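Chloroplastic group IIB intron splicing facilitator CRS2, chloroplastic (PDB 1RYN) is required for splicing of group IIB introns in chloroplasts, acting in complexes with CAF1 or CAF2, and has a peptidyl-tRNA hydrolase fold without that enzyme activity. Local coordinates at residues V25-V30 with V63-Y68. The protein carries 3 engineered substitutions. Numbering follows the deposited sequence.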
loop_
_atom_site.group_PDB
_atom_site.type_symbol
_atom_site.label_atom_id
_atom_site.label_comp_id
_atom_site.label_asym_id
_atom_site.label_seq_id
_atom_site.Cartn_x
_atom_site.Cartn_y
_atom_site.Cartn_z
ATOM N N VAL A 25 -2.088 8.003 0.479
ATOM C CA VAL A 25 -0.747 7.612 0.816
ATOM C C VAL A 25 -0.322 6.305 0.113
ATOM O O VAL A 25 0.762 6.169 -0.425
ATOM C CB VAL A 25 -0.545 7.741 2.326
ATOM C CG1 VAL A 25 -1.134 6.602 3.136
ATOM C CG2 VAL A 25 0.889 8.009 2.696
ATOM N N GLY A 26 -1.199 5.321 0.062
ATOM C CA GLY A 26 -0.834 4.085 -0.601
ATOM C C GLY A 26 -0.424 4.294 -2.039
ATOM O O GLY A 26 0.425 3.539 -2.556
ATOM N N PHE A 27 -1.031 5.307 -2.689
ATOM C CA PHE A 27 -0.703 5.639 -4.081
ATOM C C PHE A 27 0.691 6.268 -4.099
ATOM O O PHE A 27 1.529 6.033 -4.974
ATOM C CB PHE A 27 -1.689 6.661 -4.667
ATOM C CG PHE A 27 -2.870 6.082 -5.396
ATOM C CD1 PHE A 27 -3.161 4.721 -5.361
ATOM C CD2 PHE A 27 -3.732 6.922 -6.098
ATOM C CE1 PHE A 27 -4.257 4.185 -6.041
ATOM C CE2 PHE A 27 -4.830 6.406 -6.783
ATOM C CZ PHE A 27 -5.093 5.035 -6.762
ATOM N N GLU A 28 0.967 7.092 -3.092
ATOM C CA GLU A 28 2.278 7.700 -3.045
ATOM C C GLU A 28 3.384 6.639 -2.996
ATOM O O GLU A 28 4.384 6.694 -3.722
ATOM C CB GLU A 28 2.401 8.588 -1.786
ATOM C CG GLU A 28 1.507 9.855 -1.810
ATOM C CD GLU A 28 1.916 10.960 -0.848
ATOM O OE1 GLU A 28 1.093 11.651 -0.282
ATOM O OE2 GLU A 28 3.230 11.146 -0.721
ATOM N N MET A 29 3.196 5.673 -2.093
ATOM C CA MET A 29 4.159 4.588 -1.877
ATOM C C MET A 29 4.356 3.805 -3.141
ATOM O O MET A 29 5.461 3.578 -3.584
ATOM C CB MET A 29 3.764 3.727 -0.647
ATOM C CG MET A 29 4.693 2.580 -0.346
ATOM S SD MET A 29 6.048 3.009 0.758
ATOM C CE MET A 29 5.247 3.644 2.253
ATOM N N VAL A 30 3.269 3.426 -3.768
ATOM C CA VAL A 30 3.388 2.713 -5.011
ATOM C C VAL A 30 4.100 3.572 -6.083
ATOM O O VAL A 30 4.963 3.057 -6.784
ATOM C CB VAL A 30 2.138 1.853 -5.349
ATOM C CG1 VAL A 30 1.003 2.638 -5.986
ATOM C CG2 VAL A 30 2.479 0.613 -6.155
ATOM N N VAL A 63 0.757 -1.778 -9.083
ATOM C CA VAL A 63 -0.518 -1.306 -9.477
ATOM C C VAL A 63 -1.150 -0.225 -8.649
ATOM O O VAL A 63 -0.974 -0.144 -7.443
ATOM C CB VAL A 63 -1.371 -2.507 -9.038
ATOM C CG1 VAL A 63 -2.794 -2.437 -9.534
ATOM C CG2 VAL A 63 -0.694 -3.790 -9.436
ATOM N N LYS A 64 -1.964 0.558 -9.315
ATOM C CA LYS A 64 -2.726 1.592 -8.636
ATOM C C LYS A 64 -4.139 1.446 -9.165
ATOM O O LYS A 64 -4.417 1.861 -10.280
ATOM C CB LYS A 64 -2.214 2.987 -8.929
ATOM C CG LYS A 64 -1.104 3.411 -7.982
ATOM C CD LYS A 64 -0.113 4.387 -8.613
ATOM C CE LYS A 64 -0.761 5.506 -9.421
ATOM N NZ LYS A 64 -0.182 6.838 -9.153
ATOM N N PRO A 65 -5.020 0.810 -8.428
ATOM C CA PRO A 65 -6.390 0.659 -8.945
ATOM C C PRO A 65 -7.013 2.030 -9.303
ATOM O O PRO A 65 -6.740 3.065 -8.686
ATOM C CB PRO A 65 -7.186 -0.130 -7.895
ATOM C CG PRO A 65 -6.115 -0.747 -6.996
ATOM C CD PRO A 65 -4.878 0.147 -7.110
ATOM N N GLN A 66 -7.840 2.049 -10.321
ATOM C CA GLN A 66 -8.427 3.284 -10.752
ATOM C C GLN A 66 -9.918 3.309 -10.508
ATOM O O GLN A 66 -10.648 4.184 -10.990
ATOM C CB GLN A 66 -8.192 3.347 -12.271
ATOM C CG GLN A 66 -7.916 4.749 -12.837
ATOM C CD GLN A 66 -6.628 5.337 -12.335
ATOM O OE1 GLN A 66 -6.395 6.544 -12.497
ATOM N NE2 GLN A 66 -5.840 4.520 -11.651
ATOM N N SER A 67 -10.385 2.354 -9.744
ATOM C CA SER A 67 -11.792 2.266 -9.470
ATOM C C SER A 67 -12.304 3.010 -8.243
ATOM O O SER A 67 -13.515 2.950 -7.976
ATOM C CB SER A 67 -12.220 0.808 -9.402
ATOM O OG SER A 67 -11.499 0.146 -8.373
ATOM N N TYR A 68 -11.404 3.680 -7.497
ATOM C CA TYR A 68 -11.793 4.372 -6.279
ATOM C C TYR A 68 -11.681 3.431 -5.065
ATOM O O TYR A 68 -12.005 2.251 -5.068
ATOM C CB TYR A 68 -13.108 5.190 -6.369
ATOM C CG TYR A 68 -12.993 6.364 -7.349
ATOM C CD1 TYR A 68 -12.768 6.186 -8.718
ATOM C CD2 TYR A 68 -13.090 7.680 -6.881
ATOM C CE1 TYR A 68 -12.647 7.282 -9.577
ATOM C CE2 TYR A 68 -12.983 8.792 -7.718
ATOM C CZ TYR A 68 -12.789 8.586 -9.084
ATOM O OH TYR A 68 -12.687 9.665 -9.922
#
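Phe-27 overlaps CB and CG of Lys-64 obliquely: CD1 sits 3.6 Å from Lys-64 CG, and CE1 is 3.7 Å from Lys-64 CB. Farther out on the ring, CZ lies 3.2 Å from the backbone O of Pro-65, which sits at the ring edge near its plane, and CE1 lies 4.2 Å from CD of the proline ring. One turn on, Val-30 points at the strand. Its CG1, held between the backbone N and the carbonyl carbon (chi1 82°), is modelled too close to the Lys-64 chain to be trusted in detail, while its CG2 lies 3.8 Å from Val-63 O.

The lysine thus runs past both helix residues. Bends at chi3 and chi4 bring its amine round to a salt bridge with Asp-31, on the same helix. NZ is also 5.1 Å from the Phe-27 ring centroid, a long cation-pi approach that can add at most a weak attraction.

This is helix-on-sheet packing in the alpha/beta peptidyl-tRNA hydrolase fold; past the strand the chain leads to Tyr-68, a probable tRNA-binding residue by similarity. The start of helix 25-37 runs roughly antiparallel (155°) to the end of strand 58-65, the segment axes approaching to 8.7 Å. Strands 48-55 and 6-10 flank that strand, with backbone hydrogen bonds from Val-63 to Ile-8 and Gly-10, while Val-25 and Met-29 carry the helix across onto strands 90-96 and 133-137.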